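PDB 4QIT: nitronate monooxygenase family protein from Pseudomonas aeruginosa, which uses flavin mononucleotide and molecular oxygen to oxidise and denitrify alkyl nitronates, with the toxin propionate 3-nitronate as the best and presumed physiological substrate. Local coordinates for residues Asp310-Lys313 with Ala314-Ala318; Lys97-Phe100 with Ala101-Gly104; Arg349-Val352 with Glu353-Arg356; Leu286-Arg289 with Met290-Asp293. The protein carries 1 engineered substitution. All blocks are in the same frame, centred on the assembly; numbering follows the deposited sequence.

Interaction 1 of 4, residues Asp310-Lys313 with Ala314-Ala318; sequences DATK and ALQTA
Gln-316 folds back over Thr-312, one helical turn earlier, and its side chain illustrates how a long polar residue can pack along its own helix. At the root, CB rests against two carbonyl oxygens of the preceding turn, 3.5 Å from Thr-312 O and as far from Lys-313 O. Gln-316 CG, anti to the carbonyl carbon at chi1 -73°, is carried back toward the previous turn, 3.3 Å from Thr-312 O, the same oxygen that receives Gln-316 N at 2.8 Å in an almost straight bond. Beyond CG the chain is extended, and the amide divides its neighbours: NE2 passes the methyl CG2 of Thr-312 at 3.7 Å, whereas OE1 lies over Lys-313, 3.6 Å from its CA. NE2 also donates to Phe-327 O, which fixes the rotation of the amide and ties the helix to a following loop. Helix 307-320 lies beside the parallel-stranded TIM barrel rather than within it, with Ala-314 and Leu-315 turned to helix 86-101. Thr-312 meets Gln-316 through its methyl branch; its OG1 is bonded to Met-278 O, with a weak further bond to Val-308 O. Thr-317 behaves differently, for its hydroxyl bonds within the helix. OG1 is swung back beside its own N (chi1 -63°) and donates to Lys-313 O at 2.9 Å, while Thr-317 N reaches that oxygen at the same length, two donors of one residue arriving from opposite faces of the carbonyl plane.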
loop_
_atom_site.group_PDB
_atom_site.type_symbol
_atom_site.label_atom_id
_atom_site.label_comp_id
_atom_site.label_asym_id
_atom_site.label_seq_id
_atom_site.Cartn_x
_atom_site.Cartn_y
_atom_site.Cartn_z
ATOM N N ASP A 310 -0.186 26.920 -4.991
ATOM C CA ASP A 310 -0.150 28.195 -5.701
ATOM C C ASP A 310 1.294 28.549 -6.072
ATOM O O ASP A 310 1.561 28.999 -7.188
ATOM C CB ASP A 310 -0.786 29.286 -4.835
ATOM C CG ASP A 310 -1.056 30.567 -5.607
ATOM O OD1 ASP A 310 -1.403 30.492 -6.806
ATOM O OD2 ASP A 310 -0.920 31.662 -5.014
ATOM N N ALA A 311 2.225 28.319 -5.151
ATOM C CA ALA A 311 3.634 28.578 -5.427
ATOM C C ALA A 311 4.143 27.641 -6.528
ATOM O O ALA A 311 4.816 28.066 -7.472
ATOM C CB ALA A 311 4.479 28.435 -4.147
ATOM N N THR A 312 3.802 26.368 -6.410
ATOM C CA THR A 312 4.231 25.374 -7.382
ATOM C C THR A 312 3.673 25.681 -8.769
ATOM O O THR A 312 4.395 25.558 -9.767
ATOM C CB THR A 312 3.811 23.971 -6.926
ATOM O OG1 THR A 312 4.509 23.648 -5.715
ATOM C CG2 THR A 312 4.123 22.911 -7.983
ATOM N N LYS A 313 2.404 26.083 -8.839
ATOM C CA LYS A 313 1.805 26.442 -10.130
ATOM C C LYS A 313 2.552 27.590 -10.805
ATOM O O LYS A 313 2.781 27.571 -12.019
ATOM C CB LYS A 313 0.318 26.760 -9.978
ATOM C CG LYS A 313 -0.542 25.528 -9.853
ATOM C CD LYS A 313 -2.018 25.909 -9.782
ATOM C CE LYS A 313 -2.889 24.929 -10.539
ATOM N NZ LYS A 313 -4.166 25.581 -10.970
ATOM N N ALA A 314 2.965 28.575 -10.017
ATOM C CA ALA A 314 3.780 29.658 -10.551
ATOM C C ALA A 314 5.100 29.143 -11.131
ATOM O O ALA A 314 5.519 29.577 -12.200
ATOM C CB ALA A 314 4.042 30.703 -9.479
ATOM N N LEU A 315 5.747 28.209 -10.436
ATOM C CA LEU A 315 7.002 27.649 -10.925
ATOM C C LEU A 315 6.770 26.810 -12.180
ATOM O O LEU A 315 7.543 26.876 -13.128
ATOM C CB LEU A 315 7.692 26.841 -9.816
ATOM C CG LEU A 315 9.030 26.205 -10.186
ATOM C CD1 LEU A 315 10.024 27.242 -10.725
ATOM C CD2 LEU A 315 9.616 25.463 -8.991
ATOM N N GLN A 316 5.688 26.037 -12.181
ATOM C CA GLN A 316 5.305 25.255 -13.347
ATOM C C GLN A 316 5.117 26.149 -14.562
ATOM O O GLN A 316 5.514 25.793 -15.675
ATOM C CB GLN A 316 4.019 24.469 -13.057
ATOM C CG GLN A 316 4.244 23.293 -12.104
ATOM C CD GLN A 316 2.945 22.646 -11.666
ATOM O OE1 GLN A 316 1.873 23.249 -11.763
ATOM N NE2 GLN A 316 3.030 21.407 -11.189
ATOM N N THR A 317 4.511 27.314 -14.340
ATOM C CA THR A 317 4.232 28.257 -15.421
ATOM C C THR A 317 5.539 28.797 -15.981
ATOM O O THR A 317 5.713 28.886 -17.198
ATOM C CB THR A 317 3.327 29.401 -14.932
ATOM O OG1 THR A 317 2.055 28.871 -14.537
ATOM C CG2 THR A 317 3.097 30.428 -16.030
ATOM N N ALA A 318 6.468 29.131 -15.095
ATOM C CA ALA A 318 7.759 29.653 -15.519
ATOM C C ALA A 318 8.552 28.584 -16.272
ATOM O O ALA A 318 9.210 28.872 -17.271
ATOM C CB ALA A 318 8.533 30.160 -14.327
#

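Interaction 2 of 4, residues Lys97-Phe100 with Ala101-Gly104; sequences KPLF and AEFG
Phe-103 and Glu-102 close over the last carbonyls of helix 86-101. Phe-103 CD2 comes within 3.2 Å of Leu-99 O, and the CB of its neighbour Glu-102 sits above one face of the Phe-103 ring, offset toward the rim. Glu-102 and Leu-99 run side by side, pointing the same way, and Glu-102 OE1 passes Leu-99 CD2 at 3.8 Å. The backbone sets these positions. Ala-101 N still makes a regular helical bond to Lys-97 O, and Glu-102 N reaches Pro-98 O at 3.1 Å, with a weak second bond to Leu-99 O. Phe-103 N then tightens to Phe-100 O at 3.0 Å, coming from well above the carbonyl plane instead of along a lone pair. Further out, Arg-289 pairs with the Glu-102 carboxylate in a salt bridge, and Phe-100 and Phe-103 both pack on helix 307-320. The chain leaves by a type I turn from Ala-101 to Gly-104, whose positive phi of 73° suits glycine. Gly-104 N bonds to Ala-101 O at 3.0 Å and the amide of the next residue turns back to Phe-100 O, the pair of bonds that defines a Schellman motif, with Gly-104 as the C-prime residue.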
loop_
_atom_site.group_PDB
_atom_site.type_symbol
_atom_site.label_atom_id
_atom_site.label_comp_id
_atom_site.label_asym_id
_atom_site.label_seq_id
_atom_site.Cartn_x
_atom_site.Cartn_y
_atom_site.Cartn_z
ATOM N N LYS A 97 13.392 30.442 -4.869
ATOM C CA LYS A 97 13.934 31.483 -5.750
ATOM C C LYS A 97 14.922 30.992 -6.830
ATOM O O LYS A 97 14.810 31.392 -7.994
ATOM C CB LYS A 97 14.549 32.600 -4.901
ATOM C CG LYS A 97 14.506 33.971 -5.523
ATOM C CD LYS A 97 14.710 35.025 -4.444
ATOM C CE LYS A 97 14.356 36.410 -4.945
ATOM N NZ LYS A 97 13.266 37.024 -4.125
ATOM N N PRO A 98 15.881 30.119 -6.465
ATOM C CA PRO A 98 16.806 29.663 -7.512
ATOM C C PRO A 98 16.134 28.850 -8.622
ATOM O O PRO A 98 16.589 28.903 -9.766
ATOM C CB PRO A 98 17.795 28.778 -6.745
ATOM C CG PRO A 98 17.738 29.274 -5.346
ATOM C CD PRO A 98 16.303 29.649 -5.132
ATOM N N LEU A 99 15.077 28.110 -8.294
ATOM C CA LEU A 99 14.337 27.358 -9.307
ATOM C C LEU A 99 13.648 28.289 -10.309
ATOM O O LEU A 99 13.680 28.055 -11.528
ATOM C CB LEU A 99 13.320 26.427 -8.641
ATOM C CG LEU A 99 13.937 25.408 -7.684
ATOM C CD1 LEU A 99 12.852 24.639 -6.933
ATOM C CD2 LEU A 99 14.868 24.462 -8.438
ATOM N N PHE A 100 13.027 29.348 -9.804
ATOM C CA PHE A 100 12.407 30.331 -10.684
ATOM C C PHE A 100 13.470 30.992 -11.553
ATOM O O PHE A 100 13.250 31.228 -12.748
ATOM C CB PHE A 100 11.663 31.393 -9.870
ATOM C CG PHE A 100 10.317 30.946 -9.354
ATOM C CD1 PHE A 100 9.179 31.114 -10.126
ATOM C CD2 PHE A 100 10.190 30.373 -8.092
ATOM C CE1 PHE A 100 7.940 30.722 -9.653
ATOM C CE2 PHE A 100 8.948 29.966 -7.617
ATOM C CZ PHE A 100 7.826 30.142 -8.397
ATOM N N ALA A 101 14.629 31.262 -10.954
ATOM C CA ALA A 101 15.711 31.970 -11.641
ATOM C C ALA A 101 16.290 31.171 -12.810
ATOM O O ALA A 101 16.769 31.756 -13.786
ATOM C CB ALA A 101 16.811 32.364 -10.650
ATOM N N GLU A 102 16.242 29.842 -12.718
ATOM C CA GLU A 102 16.648 28.974 -13.830
ATOM C C GLU A 102 15.893 29.308 -15.115
ATOM O O GLU A 102 16.387 29.085 -16.232
ATOM C CB GLU A 102 16.370 27.505 -13.492
ATOM C CG GLU A 102 17.331 26.859 -12.516
ATOM C CD GLU A 102 17.136 25.351 -12.440
ATOM O OE1 GLU A 102 17.288 24.789 -11.336
ATOM O OE2 GLU A 102 16.849 24.737 -13.491
ATOM N N PHE A 103 14.678 29.818 -14.950
ATOM C CA PHE A 103 13.800 30.095 -16.073
ATOM C C PHE A 103 13.599 31.588 -16.273
ATOM O O PHE A 103 12.667 32.014 -16.958
ATOM C CB PHE A 103 12.479 29.365 -15.857
ATOM C CG PHE A 103 12.668 27.904 -15.613
ATOM C CD1 PHE A 103 13.119 27.086 -16.641
ATOM C CD2 PHE A 103 12.445 27.350 -14.359
ATOM C CE1 PHE A 103 13.333 25.732 -16.442
ATOM C CE2 PHE A 103 12.654 25.994 -14.143
ATOM C CZ PHE A 103 13.098 25.182 -15.184
ATOM N N GLY A 104 14.492 32.367 -15.671
ATOM C CA GLY A 104 14.521 33.807 -15.869
ATOM C C GLY A 104 13.380 34.500 -15.163
ATOM O O GLY A 104 13.004 35.621 -15.509
#

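Interaction 3 of 4, residues Arg349-Val352 with Glu353-Arg356; sequences RTLV and EELR
From Glu-353 to Arg-356, four successive amides bond to the carbonyls four residues earlier, Arg-349 to Val-352, and the shortest of these links, Leu-355 N to Leu-351 O, measures 2.8 Å. At the C-terminal end of helix 344-355, the side chain of Arg-356 arches back over Val-352. It is extended from CG to NE, after CG has passed 3.4 Å from Val-352 O, and this lays the guanidinium across the valine so that the methyl CG1 of Val-352 sits over the centre of one face, 3.7 Å from Arg-356 CZ. Arg-356 also touches a crystal neighbour, so its pose may owe something to the lattice. The helix belongs to the outer layer of the TIM barrel: Leu-351 and Val-352 rest on Ile-21 of barrel strand 21-23, and Leu-355 packs against helix 228-236. Glu-354 runs back along the preceding turn. A chi1 of -68° brings Glu-354 CG beside its own N and to 3.2 Å from Thr-350 O, and the carboxylate straddles two apolar tips, OE2 at 3.6 Å from Thr-350 CG2 and OE1 at 3.9 Å from Leu-351 CD2. Each carboxylate oxygen has a polar partner beyond the turn, OE2 in a salt bridge with Arg-340 and OE1 accepting from Gly-228 N.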
loop_
_atom_site.group_PDB
_atom_site.type_symbol
_atom_site.label_atom_id
_atom_site.label_comp_id
_atom_site.label_asym_id
_atom_site.label_seq_id
_atom_site.Cartn_x
_atom_site.Cartn_y
_atom_site.Cartn_z
ATOM N N ARG A 349 -15.962 0.064 -22.348
ATOM C CA ARG A 349 -16.395 -1.172 -22.995
ATOM C C ARG A 349 -15.428 -2.324 -22.708
ATOM O O ARG A 349 -15.845 -3.438 -22.358
ATOM C CB ARG A 349 -16.461 -0.917 -24.506
ATOM C CG ARG A 349 -17.493 -1.703 -25.292
ATOM C CD ARG A 349 -17.570 -1.165 -26.727
ATOM N NE ARG A 349 -17.899 0.253 -26.734
ATOM C CZ ARG A 349 -17.224 1.207 -27.378
ATOM N NH1 ARG A 349 -16.152 0.930 -28.108
ATOM N NH2 ARG A 349 -17.642 2.459 -27.287
ATOM N N THR A 350 -14.138 -2.043 -22.849
ATOM C CA THR A 350 -13.094 -3.038 -22.655
ATOM C C THR A 350 -13.046 -3.528 -21.208
ATOM O O THR A 350 -12.917 -4.728 -20.950
ATOM C CB THR A 350 -11.723 -2.479 -23.080
ATOM O OG1 THR A 350 -11.758 -2.137 -24.479
ATOM C CG2 THR A 350 -10.635 -3.506 -22.850
ATOM N N LEU A 351 -13.148 -2.596 -20.266
ATOM C CA LEU A 351 -13.218 -2.948 -18.852
ATOM C C LEU A 351 -14.407 -3.841 -18.531
ATOM O O LEU A 351 -14.284 -4.778 -17.737
ATOM C CB LEU A 351 -13.262 -1.686 -17.995
ATOM C CG LEU A 351 -11.983 -0.840 -18.029
ATOM C CD1 LEU A 351 -12.252 0.481 -17.342
ATOM C CD2 LEU A 351 -10.819 -1.563 -17.360
ATOM N N VAL A 352 -15.553 -3.565 -19.145
ATOM C CA VAL A 352 -16.733 -4.403 -18.936
ATOM C C VAL A 352 -16.535 -5.813 -19.492
ATOM O O VAL A 352 -16.912 -6.797 -18.851
ATOM C CB VAL A 352 -17.996 -3.759 -19.546
ATOM C CG1 VAL A 352 -19.180 -4.728 -19.493
ATOM C CG2 VAL A 352 -18.317 -2.455 -18.813
ATOM N N GLU A 353 -15.928 -5.917 -20.671
ATOM C CA GLU A 353 -15.632 -7.226 -21.254
ATOM C C GLU A 353 -14.688 -8.001 -20.336
ATOM O O GLU A 353 -14.875 -9.203 -20.099
ATOM C CB GLU A 353 -15.008 -7.077 -22.647
ATOM C CG GLU A 353 -14.765 -8.403 -23.353
ATOM C CD GLU A 353 -13.888 -8.270 -24.587
ATOM O OE1 GLU A 353 -13.677 -7.127 -25.052
ATOM O OE2 GLU A 353 -13.406 -9.309 -25.088
ATOM N N GLU A 354 -13.681 -7.312 -19.807
ATOM C CA GLU A 354 -12.721 -7.942 -18.910
ATOM C C GLU A 354 -13.377 -8.346 -17.585
ATOM O O GLU A 354 -13.036 -9.376 -17.010
ATOM C CB GLU A 354 -11.509 -7.017 -18.685
ATOM C CG GLU A 354 -10.647 -6.817 -19.929
ATOM C CD GLU A 354 -9.586 -5.725 -19.803
ATOM O OE1 GLU A 354 -9.612 -4.917 -18.833
ATOM O OE2 GLU A 354 -8.723 -5.658 -20.711
ATOM N N LEU A 355 -14.327 -7.540 -17.117
ATOM C CA LEU A 355 -15.061 -7.822 -15.880
ATOM C C LEU A 355 -15.925 -9.080 -16.003
ATOM O O LEU A 355 -16.036 -9.871 -15.064
ATOM C CB LEU A 355 -15.916 -6.613 -15.487
ATOM C CG LEU A 355 -17.017 -6.780 -14.435
ATOM C CD1 LEU A 355 -16.447 -7.305 -13.118
ATOM C CD2 LEU A 355 -17.753 -5.464 -14.205
ATOM N N ARG A 356 -16.532 -9.266 -17.169
ATOM C CA ARG A 356 -17.371 -10.439 -17.398
ATOM C C ARG A 356 -16.559 -11.726 -17.432
ATOM O O ARG A 356 -17.064 -12.792 -17.078
ATOM C CB ARG A 356 -18.151 -10.277 -18.699
ATOM C CG ARG A 356 -19.257 -9.254 -18.610
ATOM C CD ARG A 356 -19.751 -8.887 -19.994
ATOM N NE ARG A 356 -20.900 -7.993 -19.939
ATOM C CZ ARG A 356 -21.348 -7.288 -20.973
ATOM N NH1 ARG A 356 -20.734 -7.359 -22.148
ATOM N NH2 ARG A 356 -22.402 -6.500 -20.825
#

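Interaction 4 of 4, residues Leu286-Arg289 with Met290-Asp293; sequences LPNR and MFFD
Asn-288 supplies both hydrogen-bond acceptors that fold this chain reversal onto Met-290 and Phe-291. Its backbone oxygen takes Phe-291 N at 3.0 Å, closing a type I beta turn, and its side-chain oxygen OD1 takes Met-290 N, also at 3.0 Å. In each case the donor stands well above the plane of the acceptor group, not on a lone pair. The side-chain bond depends on the first torsion: at chi1 60°, CG is wedged between the backbone N and the carbonyl carbon, which turns OD1 inward over the turn. The other end of the amide is held too, since ND2 donates to Ala-328 O.

Aromatic contacts gather on Phe-291. Pro-287 CA lies above the middle of one ring face, 3.5 Å from the centroid and only 5° off the normal, a well-centred CH-pi contact. Asn-288 OD1 approaches the same ring quite differently, at the edge near its plane, 3.3 Å from Phe-291 CD1, with amide and ring planes 85° apart. An oxygen so placed faces the slightly positive rim of the ring, probably a favourable arrangement. Phe-292 repeats this on a looser scale, with Arg-289 O at the ring edge, 3.7 Å from Phe-292 CD1.

Plain apolar packing adds Pro-287 CB against Phe-291 CD2 at 3.8 Å. Outside the turn, the bent side chain of Met-290 reaches Met-278, and Phe-292 leans on Trp-92 and Tyr-95 of helix 86-101. An asparagine whose OD1 bonds to the amide two residues on forms an Asx turn, here superimposed on the type I beta turn that begins at the same residue.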
loop_
_atom_site.group_PDB
_atom_site.type_symbol
_atom_site.label_atom_id
_atom_site.label_comp_id
_atom_site.label_asym_id
_atom_site.label_seq_id
_atom_site.Cartn_x
_atom_site.Cartn_y
_atom_site.Cartn_z
ATOM N N LEU A 286 4.354 10.725 -10.783
ATOM C CA LEU A 286 5.641 10.359 -11.375
ATOM C C LEU A 286 6.683 11.375 -10.904
ATOM O O LEU A 286 6.597 12.560 -11.238
ATOM C CB LEU A 286 5.527 10.365 -12.909
ATOM C CG LEU A 286 4.367 9.549 -13.486
ATOM C CD1 LEU A 286 4.231 9.715 -14.994
ATOM C CD2 LEU A 286 4.528 8.082 -13.164
ATOM N N PRO A 287 7.659 10.931 -10.102
ATOM C CA PRO A 287 8.560 11.878 -9.432
ATOM C C PRO A 287 9.407 12.709 -10.396
ATOM O O PRO A 287 9.878 12.239 -11.440
ATOM C CB PRO A 287 9.445 10.981 -8.547
ATOM C CG PRO A 287 9.269 9.601 -9.097
ATOM C CD PRO A 287 7.906 9.533 -9.697
ATOM N N ASN A 288 9.576 13.970 -10.028
ATOM C CA ASN A 288 10.375 14.903 -10.808
ATOM C C ASN A 288 11.017 15.916 -9.865
ATOM O O ASN A 288 11.168 15.647 -8.679
ATOM C CB ASN A 288 9.534 15.561 -11.906
ATOM C CG ASN A 288 8.352 16.350 -11.364
ATOM O OD1 ASN A 288 8.309 16.732 -10.192
ATOM N ND2 ASN A 288 7.389 16.619 -12.239
ATOM N N ARG A 289 11.367 17.097 -10.371
ATOM C CA ARG A 289 12.089 18.060 -9.536
ATOM C C ARG A 289 11.254 18.665 -8.402
ATOM O O ARG A 289 11.812 19.177 -7.421
ATOM C CB ARG A 289 12.743 19.140 -10.409
ATOM C CG ARG A 289 13.735 18.550 -11.398
ATOM C CD ARG A 289 14.440 19.627 -12.205
ATOM N NE ARG A 289 15.246 20.508 -11.363
ATOM C CZ ARG A 289 15.797 21.637 -11.799
ATOM N NH1 ARG A 289 15.618 22.011 -13.052
ATOM N NH2 ARG A 289 16.512 22.391 -10.977
ATOM N N MET A 290 9.929 18.574 -8.505
ATOM C CA MET A 290 9.070 19.006 -7.408
ATOM C C MET A 290 8.948 17.994 -6.275
ATOM O O MET A 290 8.305 18.284 -5.267
ATOM C CB MET A 290 7.670 19.380 -7.906
ATOM C CG MET A 290 7.589 20.729 -8.588
ATOM S SD MET A 290 8.330 22.055 -7.596
ATOM C CE MET A 290 7.486 21.890 -6.013
ATOM N N PHE A 291 9.562 16.822 -6.428
ATOM C CA PHE A 291 9.481 15.772 -5.408
ATOM C C PHE A 291 10.760 15.771 -4.582
ATOM O O PHE A 291 11.692 15.010 -4.861
ATOM C CB PHE A 291 9.325 14.384 -6.050
ATOM C CG PHE A 291 7.955 14.094 -6.623
ATOM C CD1 PHE A 291 7.417 14.876 -7.641
ATOM C CD2 PHE A 291 7.248 12.971 -6.202
ATOM C CE1 PHE A 291 6.184 14.568 -8.200
ATOM C CE2 PHE A 291 6.019 12.655 -6.755
ATOM C CZ PHE A 291 5.482 13.457 -7.751
ATOM N N PHE A 292 10.819 16.615 -3.562
ATOM C CA PHE A 292 11.994 16.618 -2.700
ATOM C C PHE A 292 11.651 16.390 -1.232
ATOM O O PHE A 292 10.477 16.323 -0.854
ATOM C CB PHE A 292 12.840 17.881 -2.906
ATOM C CG PHE A 292 12.093 19.165 -2.700
ATOM C CD1 PHE A 292 11.428 19.771 -3.754
ATOM C CD2 PHE A 292 12.085 19.784 -1.458
ATOM C CE1 PHE A 292 10.747 20.962 -3.569
ATOM C CE2 PHE A 292 11.413 20.973 -1.265
ATOM C CZ PHE A 292 10.739 21.566 -2.321
ATOM N N ASP A 293 12.689 16.256 -0.408
ATOM C CA ASP A 293 12.500 15.972 1.009
ATOM C C ASP A 293 12.229 17.259 1.780
ATOM O O ASP A 293 13.107 18.113 1.908
ATOM C CB ASP A 293 13.742 15.279 1.574
ATOM C CG ASP A 293 13.504 14.678 2.946
ATOM O OD1 ASP A 293 12.471 14.983 3.579
ATOM O OD2 ASP A 293 14.361 13.892 3.400
#

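Interactions 1, 2 and 4 form one continuous cluster. Phe-100 of interaction 2 presses its ring on the helix of interaction 1, with CE1 3.4 Å from Leu-315 N. On another side of that helix, Met-290 of interaction 4 brings CE to 3.5 Å from Thr-312 OG1. Interactions 2 and 4 meet through a salt bridge, Glu-102 OE1 to Arg-289 NH2, modelled unusually short at 2.5 Å. Interaction 3 stands apart on the barrel, its centre about 40 Å from that of interaction 1. Bound ligands lie between: the side chains of Lys-313 and Phe-291 are each about 9 Å from nitroethane, whereas that of Leu-351 is about 10 Å from the flavin mononucleotide.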